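Local coordinates for protein 2-nitropropane dioxygenase (Streptomyces ansochromogenes, PDB 3BW3) that probably uses FMN and molecular oxygen to catalyse the oxidative denitrification of alkyl nitronates, with propionate 3-nitronate as the presumed physiological substrate, at residues 276-281 / 319-324; 177-182 / 269-274; 14-19 / 233-238. The protein carries 1 engineered substitution. All coordinates share one frame; numbering follows the deposited sequence.

Contact 1 (276-281 / 319-324). With FMN (flavin mononucleotide), chain B; NIE (nitroethane), chain C.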
loop_
_atom_site.group_PDB
_atom_site.type_symbol
_atom_site.label_atom_id
_atom_site.label_comp_id
_atom_site.label_asym_id
_atom_site.label_seq_id
_atom_site.Cartn_x
_atom_site.Cartn_y
_atom_site.Cartn_z
ATOM N N ARG A 276 -0.101 -3.735 12.337
ATOM C CA ARG A 276 1.233 -3.925 11.774
ATOM C C ARG A 276 2.364 -3.835 12.798
ATOM O O ARG A 276 2.517 -2.833 13.508
ATOM C CB ARG A 276 1.469 -2.921 10.642
ATOM C CG ARG A 276 2.784 -3.137 9.896
ATOM C CD ARG A 276 2.918 -2.206 8.701
ATOM N NE ARG A 276 1.936 -2.498 7.660
ATOM C CZ ARG A 276 2.016 -3.518 6.804
ATOM N NH1 ARG A 276 3.041 -4.360 6.852
ATOM N NH2 ARG A 276 1.061 -3.702 5.898
ATOM N N SER A 277 3.171 -4.890 12.843
ATOM C CA SER A 277 4.285 -4.982 13.776
ATOM C C SER A 277 5.506 -5.560 13.082
ATOM O O SER A 277 5.381 -6.226 12.059
ATOM C CB SER A 277 3.892 -5.896 14.940
ATOM O OG SER A 277 5.022 -6.329 15.670
ATOM N N LEU A 278 6.687 -5.298 13.635
ATOM C CA LEU A 278 7.911 -5.858 13.073
ATOM C C LEU A 278 7.777 -7.359 13.314
ATOM O O LEU A 278 7.253 -7.773 14.344
ATOM C CB LEU A 278 9.142 -5.315 13.807
ATOM C CG LEU A 278 9.441 -3.826 13.618
ATOM C CD1 LEU A 278 10.532 -3.388 14.581
ATOM C CD2 LEU A 278 9.872 -3.575 12.180
ATOM N N VAL A 279 8.215 -8.176 12.366
ATOM C CA VAL A 279 8.111 -9.621 12.538
ATOM C C VAL A 279 9.120 -10.077 13.587
ATOM O O VAL A 279 10.306 -9.791 13.477
ATOM C CB VAL A 279 8.377 -10.372 11.206
ATOM C CG1 VAL A 279 8.359 -11.896 11.439
ATOM C CG2 VAL A 279 7.314 -9.987 10.174
ATOM N N ASN A 280 8.643 -10.762 14.620
ATOM C CA ASN A 280 9.526 -11.253 15.664
ATOM C C ASN A 280 9.100 -12.662 16.049
ATOM O O ASN A 280 8.240 -13.248 15.391
ATOM C CB ASN A 280 9.502 -10.311 16.882
ATOM C CG ASN A 280 8.118 -10.159 17.484
ATOM O OD1 ASN A 280 7.162 -10.804 17.050
ATOM N ND2 ASN A 280 8.006 -9.308 18.500
ATOM N N ARG A 281 9.692 -13.212 17.100
ATOM C CA ARG A 281 9.361 -14.569 17.522
ATOM C C ARG A 281 7.871 -14.780 17.795
ATOM O O ARG A 281 7.261 -15.723 17.284
ATOM C CB ARG A 281 10.154 -14.946 18.776
ATOM C CG ARG A 281 9.903 -16.382 19.235
ATOM C CD ARG A 281 10.587 -16.700 20.559
ATOM N NE ARG A 281 10.027 -15.943 21.678
ATOM C CZ ARG A 281 8.796 -16.103 22.157
ATOM N NH1 ARG A 281 7.980 -17.000 21.620
ATOM N NH2 ARG A 281 8.378 -15.364 23.176
ATOM N N LEU A 319 5.817 -5.036 18.565
ATOM C CA LEU A 319 6.659 -4.021 17.948
ATOM C C LEU A 319 5.944 -3.221 16.848
ATOM O O LEU A 319 6.339 -3.259 15.685
ATOM C CB LEU A 319 7.922 -4.698 17.400
ATOM C CG LEU A 319 8.734 -5.515 18.421
ATOM C CD1 LEU A 319 9.899 -6.209 17.733
ATOM C CD2 LEU A 319 9.256 -4.602 19.520
ATOM N N TRP A 320 4.897 -2.492 17.221
ATOM C CA TRP A 320 4.132 -1.689 16.262
ATOM C C TRP A 320 5.055 -0.810 15.414
ATOM O O TRP A 320 5.920 -0.111 15.949
ATOM C CB TRP A 320 3.144 -0.783 16.995
ATOM C CG TRP A 320 2.180 -1.479 17.910
ATOM C CD1 TRP A 320 1.765 -1.037 19.136
ATOM C CD2 TRP A 320 1.478 -2.707 17.668
ATOM N NE1 TRP A 320 0.852 -1.911 19.670
ATOM C CE2 TRP A 320 0.657 -2.944 18.792
ATOM C CE3 TRP A 320 1.466 -3.629 16.613
ATOM C CZ2 TRP A 320 -0.172 -4.067 18.893
ATOM C CZ3 TRP A 320 0.642 -4.747 16.713
ATOM C CH2 TRP A 320 -0.164 -4.955 17.847
ATOM N N ALA A 321 4.853 -0.829 14.100
ATOM C CA ALA A 321 5.677 -0.037 13.192
ATOM C C ALA A 321 5.134 -0.034 11.762
ATOM O O ALA A 321 4.730 -1.074 11.240
ATOM C CB ALA A 321 7.106 -0.573 13.192
ATOM N N GLY A 322 5.134 1.143 11.139
ATOM C CA GLY A 322 4.668 1.264 9.769
ATOM C C GLY A 322 5.780 0.806 8.845
ATOM O O GLY A 322 6.899 0.562 9.300
ATOM N N GLN A 323 5.494 0.699 7.551
ATOM C CA GLN A 323 6.492 0.232 6.598
ATOM C C GLN A 323 7.681 1.184 6.407
ATOM O O GLN A 323 8.669 0.825 5.777
ATOM C CB GLN A 323 5.824 -0.072 5.251
ATOM C CG GLN A 323 4.737 -1.145 5.323
ATOM C CD GLN A 323 4.184 -1.513 3.958
ATOM O OE1 GLN A 323 3.885 -0.643 3.153
ATOM N NE2 GLN A 323 4.038 -2.806 3.698
ATOM N N GLY A 324 7.602 2.390 6.954
ATOM C CA GLY A 324 8.718 3.309 6.811
ATOM C C GLY A 324 9.632 3.336 8.030
ATOM O O GLY A 324 10.537 4.165 8.114
HETATM N N1 FMN B . -4.175 4.891 16.318
HETATM C C2 FMN B . -5.255 5.187 17.152
HETATM O O2 FMN B . -6.253 5.731 16.683
HETATM N N3 FMN B . -5.208 4.879 18.504
HETATM C C4 FMN B . -4.106 4.280 19.094
HETATM O O4 FMN B . -4.109 4.031 20.311
HETATM C C4A FMN B . -2.992 3.984 18.264
HETATM N N5 FMN B . -1.834 3.406 18.789
HETATM C C5A FMN B . -0.718 3.141 17.986
HETATM C C6 FMN B . 0.447 2.576 18.564
HETATM C C7 FMN B . 1.624 2.292 17.786
HETATM C C7M FMN B . 2.945 2.487 18.569
HETATM C C8 FMN B . 1.545 2.658 16.390
HETATM C C8M FMN B . 2.759 3.106 15.573
HETATM C C9 FMN B . 0.369 3.202 15.791
HETATM C C9A FMN B . -0.768 3.452 16.588
HETATM N N10 FMN B . -1.951 4.017 16.042
HETATM C C10 FMN B . -3.052 4.299 16.866
HETATM C "C1'" FMN B . -2.122 4.154 14.526
HETATM C "C2'" FMN B . -1.820 5.617 14.131
HETATM O "O2'" FMN B . -2.986 6.403 14.345
HETATM C "C3'" FMN B . -1.454 5.766 12.612
HETATM O "O3'" FMN B . -2.573 5.256 11.882
HETATM C "C4'" FMN B . -0.184 5.003 12.175
HETATM O "O4'" FMN B . 0.828 5.206 13.170
HETATM C "C5'" FMN B . 0.314 5.523 10.794
HETATM O "O5'" FMN B . 1.507 4.834 10.343
HETATM P P FMN B . 3.076 5.252 10.617
HETATM O O1P FMN B . 2.640 6.684 10.530
HETATM O O2P FMN B . 3.239 4.346 9.422
HETATM O O3P FMN B . 2.886 4.584 11.973
HETATM N N3 NIE C . -0.940 -1.327 23.081
HETATM C C1 NIE C . -1.454 -1.161 25.500
HETATM C C2 NIE C . -0.403 -1.490 24.432
HETATM O O4 NIE C . -0.526 -0.420 22.380
HETATM O O5 NIE C . -1.783 -2.098 22.644
#
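Ser277 and Trp320 form a single beta bridge that ties the loop 319-324 to strand 275-278, the middle strand of a small antiparallel sheet added to the TIM barrel. Backbone bonds flank the bridge, Ala321 N to Arg276 O at 3.1 Å and Leu278 N to Leu319 O at 2.9 Å. Arg276 O also meets the edge of the Trp320 indole at CE3, 3.4 Å away and near the ring plane, while Ser277 CB approaches the ring obliquely. From this seat Trp320 reaches both ligands. Its CB lies 3.5 Å from C7 of the flavin, and its CG, set beside the backbone N (chi1 -56°), carries the indole toward nitroethane, where NE1 makes a weak hydrogen bond of 3.4 Å to O4. The loop follows the cofactor further, bringing Gly322 CA to 3.4 Å from O2P of FMN. Leu278 CB packs 3.8 Å from Leu319 CB, the side chains crossing at about a right angle, and Ala321 CB also rests on the leucine at 278. Behind them Asn280 caps Leu283 N with OD1 and directs ND2 to Met317 O and Ala314 O, laying its amide against Leu319 CD1. Val174 O and Thr264 OG1 hold the Arg276 guanidinium, while Gly193 and Gly195 of the second subunit hold the Gln323 amide. The two planes are turned 46° apart, with Gln323 NE2 lying 3.4 Å above one face of the Arg276 guanidinium, offset toward its rim.

Contact 2 (177-182 / 269-274). Engineered in segment 177-182: Asp179 (natural residue His). With FMN (flavin mononucleotide), chain B.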
loop_
_atom_site.group_PDB
_atom_site.type_symbol
_atom_site.label_atom_id
_atom_site.label_comp_id
_atom_site.label_asym_id
_atom_site.label_seq_id
_atom_site.Cartn_x
_atom_site.Cartn_y
_atom_site.Cartn_z
ATOM N N GLY A 177 1.482 1.810 10.855
ATOM C CA GLY A 177 1.970 1.002 11.956
ATOM C C GLY A 177 0.863 0.883 12.989
ATOM O O GLY A 177 -0.072 1.682 12.997
ATOM N N GLY A 178 0.944 -0.115 13.858
ATOM C CA GLY A 178 -0.082 -0.263 14.874
ATOM C C GLY A 178 -1.426 -0.798 14.402
ATOM O O GLY A 178 -1.529 -1.456 13.365
ATOM N N ASP A 179 -2.462 -0.491 15.171
ATOM C CA ASP A 179 -3.818 -0.965 14.907
ATOM C C ASP A 179 -4.503 -0.414 13.666
ATOM O O ASP A 179 -4.558 0.799 13.470
ATOM C CB ASP A 179 -4.712 -0.651 16.113
ATOM C CG ASP A 179 -4.056 -1.001 17.431
ATOM O OD1 ASP A 179 -4.441 -2.022 18.034
ATOM O OD2 ASP A 179 -3.146 -0.260 17.858
ATOM N N GLN A 180 -5.018 -1.310 12.825
ATOM C CA GLN A 180 -5.768 -0.877 11.651
ATOM C C GLN A 180 -7.080 -0.401 12.265
ATOM O O GLN A 180 -7.623 -1.065 13.148
ATOM C CB GLN A 180 -6.035 -2.047 10.699
ATOM C CG GLN A 180 -4.890 -2.361 9.748
ATOM C CD GLN A 180 -4.732 -1.317 8.655
ATOM O OE1 GLN A 180 -3.716 -0.625 8.584
ATOM N NE2 GLN A 180 -5.734 -1.200 7.795
ATOM N N GLY A 181 -7.578 0.751 11.823
ATOM C CA GLY A 181 -8.812 1.271 12.386
ATOM C C GLY A 181 -10.089 0.780 11.727
ATOM O O GLY A 181 -11.079 1.515 11.674
ATOM N N THR A 182 -10.080 -0.452 11.223
ATOM C CA THR A 182 -11.261 -1.009 10.570
ATOM C C THR A 182 -12.466 -0.998 11.519
ATOM O O THR A 182 -12.332 -1.274 12.710
ATOM C CB THR A 182 -11.003 -2.447 10.095
ATOM O OG1 THR A 182 -10.634 -3.248 11.212
ATOM C CG2 THR A 182 -9.880 -2.484 9.075
ATOM N N ALA A 269 -1.963 -11.504 16.254
ATOM C CA ALA A 269 -1.257 -12.162 17.347
ATOM C C ALA A 269 -1.352 -11.486 18.711
ATOM O O ALA A 269 -1.621 -12.139 19.716
ATOM C CB ALA A 269 0.211 -12.347 16.967
ATOM N N PHE A 270 -1.150 -10.175 18.739
ATOM C CA PHE A 270 -1.154 -9.422 19.987
ATOM C C PHE A 270 -2.485 -8.887 20.500
ATOM O O PHE A 270 -2.732 -8.891 21.710
ATOM C CB PHE A 270 -0.172 -8.256 19.864
ATOM C CG PHE A 270 1.234 -8.683 19.557
ATOM C CD1 PHE A 270 2.048 -9.201 20.553
ATOM C CD2 PHE A 270 1.733 -8.594 18.265
ATOM C CE1 PHE A 270 3.341 -9.627 20.268
ATOM C CE2 PHE A 270 3.025 -9.017 17.966
ATOM C CZ PHE A 270 3.830 -9.535 18.971
ATOM N N THR A 271 -3.342 -8.431 19.596
ATOM C CA THR A 271 -4.609 -7.840 20.011
ATOM C C THR A 271 -5.883 -8.541 19.543
ATOM O O THR A 271 -6.957 -8.310 20.107
ATOM C CB THR A 271 -4.681 -6.381 19.540
ATOM O OG1 THR A 271 -4.774 -6.351 18.109
ATOM C CG2 THR A 271 -3.426 -5.622 19.963
ATOM N N GLY A 272 -5.769 -9.381 18.514
ATOM C CA GLY A 272 -6.936 -10.072 17.999
ATOM C C GLY A 272 -7.594 -9.278 16.887
ATOM O O GLY A 272 -8.735 -9.538 16.507
ATOM N N ARG A 273 -6.865 -8.299 16.365
ATOM C CA ARG A 273 -7.348 -7.447 15.285
ATOM C C ARG A 273 -6.098 -7.131 14.475
ATOM O O ARG A 273 -5.017 -7.014 15.036
ATOM C CB ARG A 273 -7.948 -6.163 15.862
ATOM C CG ARG A 273 -9.125 -5.603 15.089
ATOM C CD ARG A 273 -9.832 -4.557 15.940
ATOM N NE ARG A 273 -11.221 -4.347 15.550
ATOM C CZ ARG A 273 -11.604 -3.637 14.497
ATOM N NH1 ARG A 273 -12.896 -3.498 14.224
ATOM N NH2 ARG A 273 -10.696 -3.059 13.726
ATOM N N PRO A 274 -6.223 -6.997 13.147
ATOM C CA PRO A 274 -5.034 -6.703 12.340
ATOM C C PRO A 274 -4.303 -5.427 12.760
ATOM O O PRO A 274 -4.906 -4.353 12.835
ATOM C CB PRO A 274 -5.589 -6.617 10.921
ATOM C CG PRO A 274 -6.774 -7.567 10.966
ATOM C CD PRO A 274 -7.405 -7.213 12.293
HETATM N N1 FMN B . -4.175 4.891 16.318
HETATM C C2 FMN B . -5.255 5.187 17.152
HETATM O O2 FMN B . -6.253 5.731 16.683
HETATM N N3 FMN B . -5.208 4.879 18.504
HETATM C C4 FMN B . -4.106 4.280 19.094
HETATM O O4 FMN B . -4.109 4.031 20.311
HETATM C C4A FMN B . -2.992 3.984 18.264
HETATM N N5 FMN B . -1.834 3.406 18.789
HETATM C C5A FMN B . -0.718 3.141 17.986
HETATM C C6 FMN B . 0.447 2.576 18.564
HETATM C C7 FMN B . 1.624 2.292 17.786
HETATM C C7M FMN B . 2.945 2.487 18.569
HETATM C C8 FMN B . 1.545 2.658 16.390
HETATM C C8M FMN B . 2.759 3.106 15.573
HETATM C C9 FMN B . 0.369 3.202 15.791
HETATM C C9A FMN B . -0.768 3.452 16.588
HETATM N N10 FMN B . -1.951 4.017 16.042
HETATM C C10 FMN B . -3.052 4.299 16.866
HETATM C "C1'" FMN B . -2.122 4.154 14.526
HETATM C "C2'" FMN B . -1.820 5.617 14.131
HETATM O "O2'" FMN B . -2.986 6.403 14.345
HETATM C "C3'" FMN B . -1.454 5.766 12.612
HETATM O "O3'" FMN B . -2.573 5.256 11.882
HETATM C "C4'" FMN B . -0.184 5.003 12.175
HETATM O "O4'" FMN B . 0.828 5.206 13.170
HETATM C "C5'" FMN B . 0.314 5.523 10.794
HETATM O "O5'" FMN B . 1.507 4.834 10.343
HETATM P P FMN B . 3.076 5.252 10.617
HETATM O O1P FMN B . 2.640 6.684 10.530
HETATM O O2P FMN B . 3.239 4.346 9.422
HETATM O O3P FMN B . 2.886 4.584 11.973
HETATM O O HOH W 1 -5.499 -4.036 17.105
HETATM O O HOH W 2 -6.810 -3.558 14.418
#
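The short edge strand 178-179 of the antiparallel sheet runs past FMN, and the loop 269-274, which joins strands 264-267 and 275-278 of the same sheet, closes against its far end. Gln180 N donates to Pro274 O across the contact at 3.0 Å. Pro274 O accepts a second bond from a water that also donates to Gln180 O, so direct and water-mediated links run side by side. A different water joins the side chains, 2.5 Å from Asp179 OD1 and 2.6 Å from Thr271 OG1. Asp179 is an engineered residue, histidine in the natural sequence; its other oxygen, OD2, comes 4.0 Å from N5 of the flavin. Farther along, Arg273 stretches out from CG to NE and slides past Thr182 in the opposite direction, giving NH2 to Thr182 O at 2.6 Å, with a weaker bond from NH1 to the same oxygen; Thr182 O lies 21° out of the guanidinium plane. At the cofactor end, Gly177 N donates to O5' of FMN at 3.1 Å, and Gly178 brings its CA to 3.6 Å from C9. Gln172 binds both Asp179 O and Gly181 N, steadying the backbone between. The guanidinium thus meets neutral oxygens of Thr182, the carbonyl and, in a short and poorly angled approach, the hydroxyl, whereas the carboxylate of the engineered Asp179 is linked to Thr271 OG1 by a water.

Contact 3 (14-19 / 233-238). With FMN (flavin mononucleotide), chain B; NIE (nitroethane), chain C.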
loop_
_atom_site.group_PDB
_atom_site.type_symbol
_atom_site.label_atom_id
_atom_site.label_comp_id
_atom_site.label_asym_id
_atom_site.label_seq_id
_atom_site.Cartn_x
_atom_site.Cartn_y
_atom_site.Cartn_z
ATOM N N VAL A 14 0.292 15.920 11.984
ATOM C CA VAL A 14 -0.403 15.414 13.149
ATOM C C VAL A 14 0.377 14.249 13.728
ATOM O O VAL A 14 0.778 13.340 13.004
ATOM C CB VAL A 14 -1.820 14.918 12.787
ATOM C CG1 VAL A 14 -2.515 14.370 14.032
ATOM C CG2 VAL A 14 -2.629 16.052 12.169
ATOM N N GLN A 15 0.615 14.295 15.034
ATOM C CA GLN A 15 1.304 13.209 15.707
ATOM C C GLN A 15 0.199 12.224 16.077
ATOM O O GLN A 15 -0.721 12.558 16.825
ATOM C CB GLN A 15 2.020 13.723 16.958
ATOM C CG GLN A 15 2.429 12.635 17.924
ATOM C CD GLN A 15 1.655 12.725 19.220
ATOM O OE1 GLN A 15 1.107 11.735 19.703
ATOM N NE2 GLN A 15 1.608 13.921 19.792
ATOM N N ALA A 16 0.274 11.019 15.527
ATOM C CA ALA A 16 -0.739 10.009 15.789
ATOM C C ALA A 16 -0.824 9.608 17.250
ATOM O O ALA A 16 0.195 9.524 17.947
ATOM C CB ALA A 16 -0.475 8.775 14.942
ATOM N N PRO A 17 -2.048 9.381 17.747
ATOM C CA PRO A 17 -2.171 8.972 19.144
ATOM C C PRO A 17 -1.641 7.552 19.161
ATOM O O PRO A 17 -1.953 6.764 18.264
ATOM C CB PRO A 17 -3.675 9.020 19.387
ATOM C CG PRO A 17 -4.236 8.655 18.035
ATOM C CD PRO A 17 -3.373 9.488 17.110
ATOM N N MET A 18 -0.831 7.221 20.154
ATOM C CA MET A 18 -0.280 5.878 20.238
ATOM C C MET A 18 -0.387 5.371 21.666
ATOM O O MET A 18 0.251 5.903 22.572
ATOM C CB MET A 18 1.174 5.889 19.757
ATOM C CG MET A 18 1.304 6.301 18.289
ATOM S SD MET A 18 3.002 6.386 17.700
ATOM C CE MET A 18 3.395 8.100 18.088
ATOM N N ALA A 19 -1.219 4.354 21.858
ATOM C CA ALA A 19 -1.438 3.779 23.176
ATOM C C ALA A 19 -0.206 3.013 23.630
ATOM O O ALA A 19 0.825 3.022 22.954
ATOM C CB ALA A 19 -2.657 2.856 23.148
ATOM N N ALA A 233 -3.897 17.125 5.712
ATOM C CA ALA A 233 -2.803 16.968 6.655
ATOM C C ALA A 233 -2.305 15.542 6.648
ATOM O O ALA A 233 -2.942 14.650 6.088
ATOM C CB ALA A 233 -3.257 17.354 8.070
ATOM N N ALA A 234 -1.156 15.338 7.284
ATOM C CA ALA A 234 -0.546 14.023 7.382
ATOM C C ALA A 234 -0.436 13.651 8.850
ATOM O O ALA A 234 -0.002 14.463 9.665
ATOM C CB ALA A 234 0.841 14.041 6.754
ATOM N N GLN A 235 -0.836 12.427 9.181
ATOM C CA GLN A 235 -0.754 11.934 10.547
ATOM C C GLN A 235 0.377 10.904 10.577
ATOM O O GLN A 235 0.383 9.934 9.805
ATOM C CB GLN A 235 -2.081 11.301 10.983
ATOM C CG GLN A 235 -2.033 10.725 12.404
ATOM C CD GLN A 235 -3.399 10.366 12.956
ATOM O OE1 GLN A 235 -4.258 11.231 13.134
ATOM N NE2 GLN A 235 -3.605 9.081 13.238
ATOM N N LEU A 236 1.337 11.136 11.464
ATOM C CA LEU A 236 2.513 10.284 11.599
ATOM C C LEU A 236 2.602 9.634 12.967
ATOM O O LEU A 236 2.535 10.316 13.993
ATOM C CB LEU A 236 3.787 11.110 11.390
ATOM C CG LEU A 236 4.098 11.757 10.043
ATOM C CD1 LEU A 236 3.001 12.726 9.635
ATOM C CD2 LEU A 236 5.439 12.480 10.161
ATOM N N GLY A 237 2.773 8.318 12.974
ATOM C CA GLY A 237 2.909 7.592 14.217
ATOM C C GLY A 237 4.351 7.152 14.411
ATOM O O GLY A 237 5.083 7.712 15.224
ATOM N N THR A 238 4.766 6.153 13.643
ATOM C CA THR A 238 6.119 5.607 13.729
ATOM C C THR A 238 7.244 6.655 13.738
ATOM O O THR A 238 8.239 6.491 14.448
ATOM C CB THR A 238 6.365 4.591 12.578
ATOM O OG1 THR A 238 5.387 3.544 12.653
ATOM C CG2 THR A 238 7.747 3.970 12.691
HETATM N N1 FMN B . -4.175 4.891 16.318
HETATM C C2 FMN B . -5.255 5.187 17.152
HETATM O O2 FMN B . -6.253 5.731 16.683
HETATM N N3 FMN B . -5.208 4.879 18.504
HETATM C C4 FMN B . -4.106 4.280 19.094
HETATM O O4 FMN B . -4.109 4.031 20.311
HETATM C C4A FMN B . -2.992 3.984 18.264
HETATM N N5 FMN B . -1.834 3.406 18.789
HETATM C C5A FMN B . -0.718 3.141 17.986
HETATM C C6 FMN B . 0.447 2.576 18.564
HETATM C C7 FMN B . 1.624 2.292 17.786
HETATM C C7M FMN B . 2.945 2.487 18.569
HETATM C C8 FMN B . 1.545 2.658 16.390
HETATM C C8M FMN B . 2.759 3.106 15.573
HETATM C C9 FMN B . 0.369 3.202 15.791
HETATM C C9A FMN B . -0.768 3.452 16.588
HETATM N N10 FMN B . -1.951 4.017 16.042
HETATM C C10 FMN B . -3.052 4.299 16.866
HETATM C "C1'" FMN B . -2.122 4.154 14.526
HETATM C "C2'" FMN B . -1.820 5.617 14.131
HETATM O "O2'" FMN B . -2.986 6.403 14.345
HETATM C "C3'" FMN B . -1.454 5.766 12.612
HETATM O "O3'" FMN B . -2.573 5.256 11.882
HETATM C "C4'" FMN B . -0.184 5.003 12.175
HETATM O "O4'" FMN B . 0.828 5.206 13.170
HETATM C "C5'" FMN B . 0.314 5.523 10.794
HETATM O "O5'" FMN B . 1.507 4.834 10.343
HETATM P P FMN B . 3.076 5.252 10.617
HETATM O O1P FMN B . 2.640 6.684 10.530
HETATM O O2P FMN B . 3.239 4.346 9.422
HETATM O O3P FMN B . 2.886 4.584 11.973
HETATM N N3 NIE C . -0.940 -1.327 23.081
HETATM C C1 NIE C . -1.454 -1.161 25.500
HETATM C C2 NIE C . -0.403 -1.490 24.432
HETATM O O4 NIE C . -0.526 -0.420 22.380
HETATM O O5 NIE C . -1.783 -2.098 22.644
#
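Pro17 O and Met18 CB lie over one face of the isoalloxazine, 3.0 Å from C4A and 3.6 Å from C6 respectively, with Pro17 CG packed near C2, where the first and last strands of the TIM barrel run side by side and lead into the flavin site. The opposite face is met by Gly178, the engineered Asp179 and, near the dimethylbenzene rim, Trp320. Close to the N5/O4 rim, Ala19 N donates to N5 at 3.3 Å and, more weakly, to O4. A second flat group, the Gln235 amide, lies alongside the CB of Ala16; the Gln235 and Pro17 side chains cross at about a right angle, NE2 nearest Pro17 CD. Strands 13-15 and 233-236 are parallel, with Val14 bridged to Gln235 and Gln15 to Leu236, and this pairing closes the barrel. Val14 N to Ala234 O, Leu236 N to Val14 O and Ala16 N to Leu236 O form the backbone bonds. Val14 and Gln235 share one sheet face, whereas Gln15 on the other packs against helix 25-33. With CG anti to the backbone N (chi1 178°) and an extended chain beyond it, Gln235 carries NE2 to within 3.0 Å of the ribityl O2'. The Met18 side chain bends at its end, placing CE 3.3 Å from Gly237 O. Beyond the strand the backbone turns to the phosphate. Gly237 N donates to O1P at 2.9 Å, Thr238 N donates to O3P, and the Thr238 hydroxyl grips the same oxygen, OG1 lying 2.8 Å from O3P.

How the contacts relate
All three contacts converge on FMN. Each contributes to its phosphate end, while the two sides of the flavin are divided: contact 3 lines one face, contacts 1 and 2 the other. Contacts 1 and 2, with centres about 11 Å apart, share the antiparallel sheet: Arg276 N lies 2.9 Å from Gly178 O, a probable hydrogen bond, and Trp320 CZ2 packs 3.8 Å from Thr271 CG2. Contact 3 lies about 16 Å from each of the others, centre to centre. It is joined to contact 1 at the phosphate, where Gly322 N is 2.8 Å from Thr238 OG1, but does not touch contact 2. Nitroethane is reached from contacts 1 and 3, and Arg305 also hydrogen-bonds it.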